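Local coordinates for mandelate racemase/muconate lactonizing enzyme-like protein (Rubrobacter xylanophilus DSM 9941, PDB 2QQ6), which binds magnesium in an enolase-superfamily barrel and probably acts as a lyase, its substrate not established, at residues A308-N319 / V332-E343. Numbering follows the deposited sequence.
Sequences AELDYIPFAPHN and VCAAVSNFAVLE
Phe315 and Phe339 form a single beta bridge between two chain segments of the enolase-type TIM barrel. Residues 311-319 follow helix 298-310, and residues 335-343 lead from helix 323-334 into strand 342-344. Two backbone hydrogen bonds make the bridge. Phe315 N donates to Asn338 O at 2.7 Å in a nearly straight bond (N-H...O 163°). Ala340 N donates to Phe315 O at 3.0 Å. The backbones of Pro314 and Ala316 bond on to Val288, which places residues 314-316 beside strand 287-288, consistent with a position in the barrel wall.

The packing is apolar. With CG anti to the backbone N (chi1 178°), the Phe315 ring reaches the last turn of helix 323-334 and the chain just beyond it. Its CE2 meets Val332 CG1 and its CD2 meets Val336 CG2, both side chains crossing it at about a right angle. Further along, Pro317 CG rests on Leu342 CD1 at 3.7 Å and also touches Cys333 SG.

Polar contacts gather near the metal site, where the side chain of His318 lies about 4 Å from the bound magnesium ion. His318 ND1 is hydrogen-bonded to Asp291. An extended chain beyond CG carries the Glu343 carboxylate to the Asn319 backbone. Asn319 N donates to Glu343 OE1 at 3.1 Å, meeting that oxygen from above the carboxylate plane. Replacing Glu343 by alanine would probably leave Asn319 N without this acceptor and open a gap beside the His318 ring. That ring and the carboxylate lie side by side, their planes 75° apart, with His318 CD2 3.0 Å from Glu343 OE1.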
loop_
_atom_site.group_PDB
_atom_site.type_symbol
_atom_site.label_atom_id
_atom_site.label_comp_id
_atom_site.label_asym_id
_atom_site.label_seq_id
_atom_site.Cartn_x
_atom_site.Cartn_y
_atom_site.Cartn_z
ATOM N N ALA B 308 5.812 7.575 -19.773
ATOM C CA ALA B 308 5.988 9.021 -19.857
ATOM C C ALA B 308 6.627 9.438 -21.183
ATOM O O ALA B 308 6.303 10.486 -21.739
ATOM C CB ALA B 308 6.847 9.495 -18.698
ATOM N N GLU B 309 7.549 8.616 -21.673
ATOM C CA GLU B 309 8.234 8.883 -22.925
ATOM C C GLU B 309 7.159 9.089 -23.977
ATOM O O GLU B 309 7.218 10.013 -24.788
ATOM C CB GLU B 309 9.115 7.686 -23.277
ATOM C CG GLU B 309 10.164 7.919 -24.368
ATOM C CD GLU B 309 9.654 7.620 -25.769
ATOM O OE1 GLU B 309 8.866 6.658 -25.926
ATOM O OE2 GLU B 309 10.058 8.335 -26.712
ATOM N N LEU B 310 6.163 8.218 -23.945
ATOM C CA LEU B 310 5.059 8.300 -24.882
ATOM C C LEU B 310 4.509 9.710 -24.966
ATOM O O LEU B 310 4.179 10.189 -26.048
ATOM C CB LEU B 310 3.945 7.351 -24.454
ATOM C CG LEU B 310 4.235 5.858 -24.609
ATOM C CD1 LEU B 310 3.097 5.041 -24.003
ATOM C CD2 LEU B 310 4.413 5.532 -26.085
ATOM N N ASP B 311 4.413 10.374 -23.820
ATOM C CA ASP B 311 3.873 11.730 -23.773
ATOM C C ASP B 311 4.889 12.858 -23.781
ATOM O O ASP B 311 4.526 14.003 -23.554
ATOM C CB ASP B 311 2.964 11.886 -22.560
ATOM C CG ASP B 311 1.528 11.528 -22.860
ATOM O OD1 ASP B 311 0.858 12.308 -23.581
ATOM O OD2 ASP B 311 1.075 10.464 -22.379
ATOM N N TYR B 312 6.146 12.527 -24.058
ATOM C CA TYR B 312 7.244 13.496 -24.099
ATOM C C TYR B 312 7.435 14.166 -22.745
ATOM O O TYR B 312 7.709 15.370 -22.665
ATOM C CB TYR B 312 7.007 14.559 -25.184
ATOM C CG TYR B 312 6.797 13.977 -26.571
ATOM C CD1 TYR B 312 5.918 14.578 -27.480
ATOM C CD2 TYR B 312 7.413 12.789 -26.947
ATOM C CE1 TYR B 312 5.649 13.999 -28.716
ATOM C CE2 TYR B 312 7.152 12.205 -28.180
ATOM C CZ TYR B 312 6.268 12.807 -29.054
ATOM O OH TYR B 312 5.981 12.190 -30.239
ATOM N N ILE B 313 7.291 13.370 -21.688
ATOM C CA ILE B 313 7.455 13.846 -20.324
ATOM C C ILE B 313 8.749 13.352 -19.666
ATOM O O ILE B 313 9.056 12.154 -19.671
ATOM C CB ILE B 313 6.270 13.419 -19.466
ATOM C CG1 ILE B 313 5.056 14.239 -19.887
ATOM C CG2 ILE B 313 6.606 13.569 -17.980
ATOM C CD1 ILE B 313 3.905 14.184 -18.928
ATOM N N PRO B 314 9.525 14.280 -19.088
ATOM C CA PRO B 314 10.791 13.970 -18.422
ATOM C C PRO B 314 10.684 13.011 -17.240
ATOM O O PRO B 314 9.747 13.079 -16.454
ATOM C CB PRO B 314 11.292 15.346 -18.002
ATOM C CG PRO B 314 10.744 16.242 -19.072
ATOM C CD PRO B 314 9.342 15.738 -19.198
ATOM N N PHE B 315 11.673 12.131 -17.128
ATOM C CA PHE B 315 11.761 11.145 -16.056
ATOM C C PHE B 315 12.845 11.564 -15.047
ATOM O O PHE B 315 14.037 11.561 -15.361
ATOM C CB PHE B 315 12.118 9.789 -16.658
ATOM C CG PHE B 315 12.294 8.697 -15.646
ATOM C CD1 PHE B 315 11.212 8.231 -14.912
ATOM C CD2 PHE B 315 13.541 8.120 -15.439
ATOM C CE1 PHE B 315 11.367 7.198 -14.000
ATOM C CE2 PHE B 315 13.707 7.088 -14.528
ATOM C CZ PHE B 315 12.623 6.629 -13.806
ATOM N N ALA B 316 12.433 11.924 -13.837
ATOM C CA ALA B 316 13.378 12.357 -12.812
ATOM C C ALA B 316 13.026 11.721 -11.482
ATOM O O ALA B 316 12.423 12.353 -10.627
ATOM C CB ALA B 316 13.341 13.869 -12.693
ATOM N N PRO B 317 13.430 10.468 -11.279
ATOM C CA PRO B 317 13.147 9.735 -10.046
ATOM C C PRO B 317 13.534 10.412 -8.735
ATOM O O PRO B 317 14.507 11.159 -8.661
ATOM C CB PRO B 317 13.880 8.414 -10.259
ATOM C CG PRO B 317 15.040 8.814 -11.097
ATOM C CD PRO B 317 14.416 9.748 -12.102
ATOM N N HIS B 318 12.738 10.131 -7.706
ATOM C CA HIS B 318 12.925 10.646 -6.350
ATOM C C HIS B 318 13.913 9.663 -5.718
ATOM O O HIS B 318 13.759 8.453 -5.855
ATOM C CB HIS B 318 11.556 10.646 -5.632
ATOM C CG HIS B 318 11.593 11.056 -4.187
ATOM N ND1 HIS B 318 11.544 10.144 -3.151
ATOM C CD2 HIS B 318 11.615 12.280 -3.605
ATOM C CE1 HIS B 318 11.530 10.788 -2.000
ATOM N NE2 HIS B 318 11.574 12.086 -2.246
ATOM N N ASN B 319 14.937 10.180 -5.052
ATOM C CA ASN B 319 15.951 9.331 -4.445
ATOM C C ASN B 319 16.244 9.750 -3.021
ATOM O O ASN B 319 16.542 10.914 -2.759
ATOM C CB ASN B 319 17.247 9.413 -5.256
ATOM C CG ASN B 319 18.286 8.396 -4.819
ATOM O OD1 ASN B 319 18.559 8.227 -3.630
ATOM N ND2 ASN B 319 18.883 7.719 -5.787
ATOM N N VAL B 332 19.008 2.762 -14.344
ATOM C CA VAL B 332 17.734 2.998 -15.012
ATOM C C VAL B 332 17.795 4.350 -15.715
ATOM O O VAL B 332 17.334 4.485 -16.851
ATOM C CB VAL B 332 16.568 2.969 -13.993
ATOM C CG1 VAL B 332 15.263 3.391 -14.659
ATOM C CG2 VAL B 332 16.434 1.563 -13.416
ATOM N N CYS B 333 18.378 5.341 -15.045
ATOM C CA CYS B 333 18.525 6.670 -15.632
ATOM C C CYS B 333 19.288 6.587 -16.953
ATOM O O CYS B 333 19.105 7.417 -17.843
ATOM C CB CYS B 333 19.293 7.595 -14.695
ATOM S SG CYS B 333 18.454 7.972 -13.169
ATOM N N ALA B 334 20.139 5.578 -17.077
ATOM C CA ALA B 334 20.950 5.404 -18.272
ATOM C C ALA B 334 20.212 4.742 -19.418
ATOM O O ALA B 334 20.416 5.096 -20.579
ATOM C CB ALA B 334 22.177 4.592 -17.924
ATOM N N ALA B 335 19.357 3.781 -19.078
ATOM C CA ALA B 335 18.587 3.008 -20.049
ATOM C C ALA B 335 17.325 3.666 -20.621
ATOM O O ALA B 335 16.537 3.009 -21.306
ATOM C CB ALA B 335 18.218 1.665 -19.429
ATOM N N VAL B 336 17.123 4.949 -20.353
ATOM C CA VAL B 336 15.936 5.620 -20.851
ATOM C C VAL B 336 16.277 6.953 -21.482
ATOM O O VAL B 336 17.084 7.711 -20.946
ATOM C CB VAL B 336 14.923 5.825 -19.720
ATOM C CG1 VAL B 336 14.448 4.474 -19.211
ATOM C CG2 VAL B 336 15.550 6.618 -18.596
ATOM N N SER B 337 15.649 7.242 -22.617
ATOM C CA SER B 337 15.914 8.478 -23.346
ATOM C C SER B 337 15.416 9.753 -22.670
ATOM O O SER B 337 15.992 10.827 -22.857
ATOM C CB SER B 337 15.306 8.405 -24.753
ATOM O OG SER B 337 13.981 8.917 -24.772
ATOM N N ASN B 338 14.346 9.639 -21.893
ATOM C CA ASN B 338 13.779 10.806 -21.236
ATOM C C ASN B 338 14.299 11.091 -19.833
ATOM O O ASN B 338 13.590 11.675 -19.014
ATOM C CB ASN B 338 12.247 10.711 -21.205
ATOM C CG ASN B 338 11.745 9.385 -20.658
ATOM O OD1 ASN B 338 10.613 9.301 -20.178
ATOM N ND2 ASN B 338 12.571 8.341 -20.744
ATOM N N PHE B 339 15.532 10.693 -19.543
ATOM C CA PHE B 339 16.073 10.965 -18.225
ATOM C C PHE B 339 16.413 12.436 -18.128
ATOM O O PHE B 339 16.888 13.038 -19.093
ATOM C CB PHE B 339 17.337 10.163 -17.951
ATOM C CG PHE B 339 18.065 10.625 -16.726
ATOM C CD1 PHE B 339 17.493 10.474 -15.464
ATOM C CD2 PHE B 339 19.272 11.296 -16.833
ATOM C CE1 PHE B 339 18.111 10.998 -14.330
ATOM C CE2 PHE B 339 19.888 11.819 -15.703
ATOM C CZ PHE B 339 19.304 11.667 -14.451
ATOM N N ALA B 340 16.177 13.004 -16.951
ATOM C CA ALA B 340 16.452 14.413 -16.696
ATOM C C ALA B 340 17.467 14.579 -15.559
ATOM O O ALA B 340 18.626 14.888 -15.816
ATOM C CB ALA B 340 15.158 15.127 -16.362
ATOM N N VAL B 341 17.033 14.386 -14.313
ATOM C CA VAL B 341 17.927 14.494 -13.162
ATOM C C VAL B 341 17.538 13.569 -12.034
ATOM O O VAL B 341 16.357 13.386 -11.732
ATOM C CB VAL B 341 17.990 15.918 -12.550
ATOM C CG1 VAL B 341 19.293 16.607 -12.952
ATOM C CG2 VAL B 341 16.782 16.725 -12.965
ATOM N N LEU B 342 18.553 12.994 -11.400
ATOM C CA LEU B 342 18.344 12.089 -10.282
ATOM C C LEU B 342 18.595 12.880 -8.994
ATOM O O LEU B 342 19.438 13.783 -8.950
ATOM C CB LEU B 342 19.295 10.887 -10.398
ATOM C CG LEU B 342 19.338 9.876 -9.254
ATOM C CD1 LEU B 342 17.951 9.396 -8.935
ATOM C CD2 LEU B 342 20.221 8.723 -9.635
ATOM N N GLU B 343 17.843 12.548 -7.951
ATOM C CA GLU B 343 17.972 13.237 -6.686
ATOM C C GLU B 343 19.026 12.665 -5.763
ATOM O O GLU B 343 19.265 11.456 -5.731
ATOM C CB GLU B 343 16.635 13.238 -5.945
ATOM C CG GLU B 343 16.769 13.519 -4.453
ATOM C CD GLU B 343 15.436 13.702 -3.759
ATOM O OE1 GLU B 343 14.451 13.070 -4.189
ATOM O OE2 GLU B 343 15.377 14.471 -2.772
#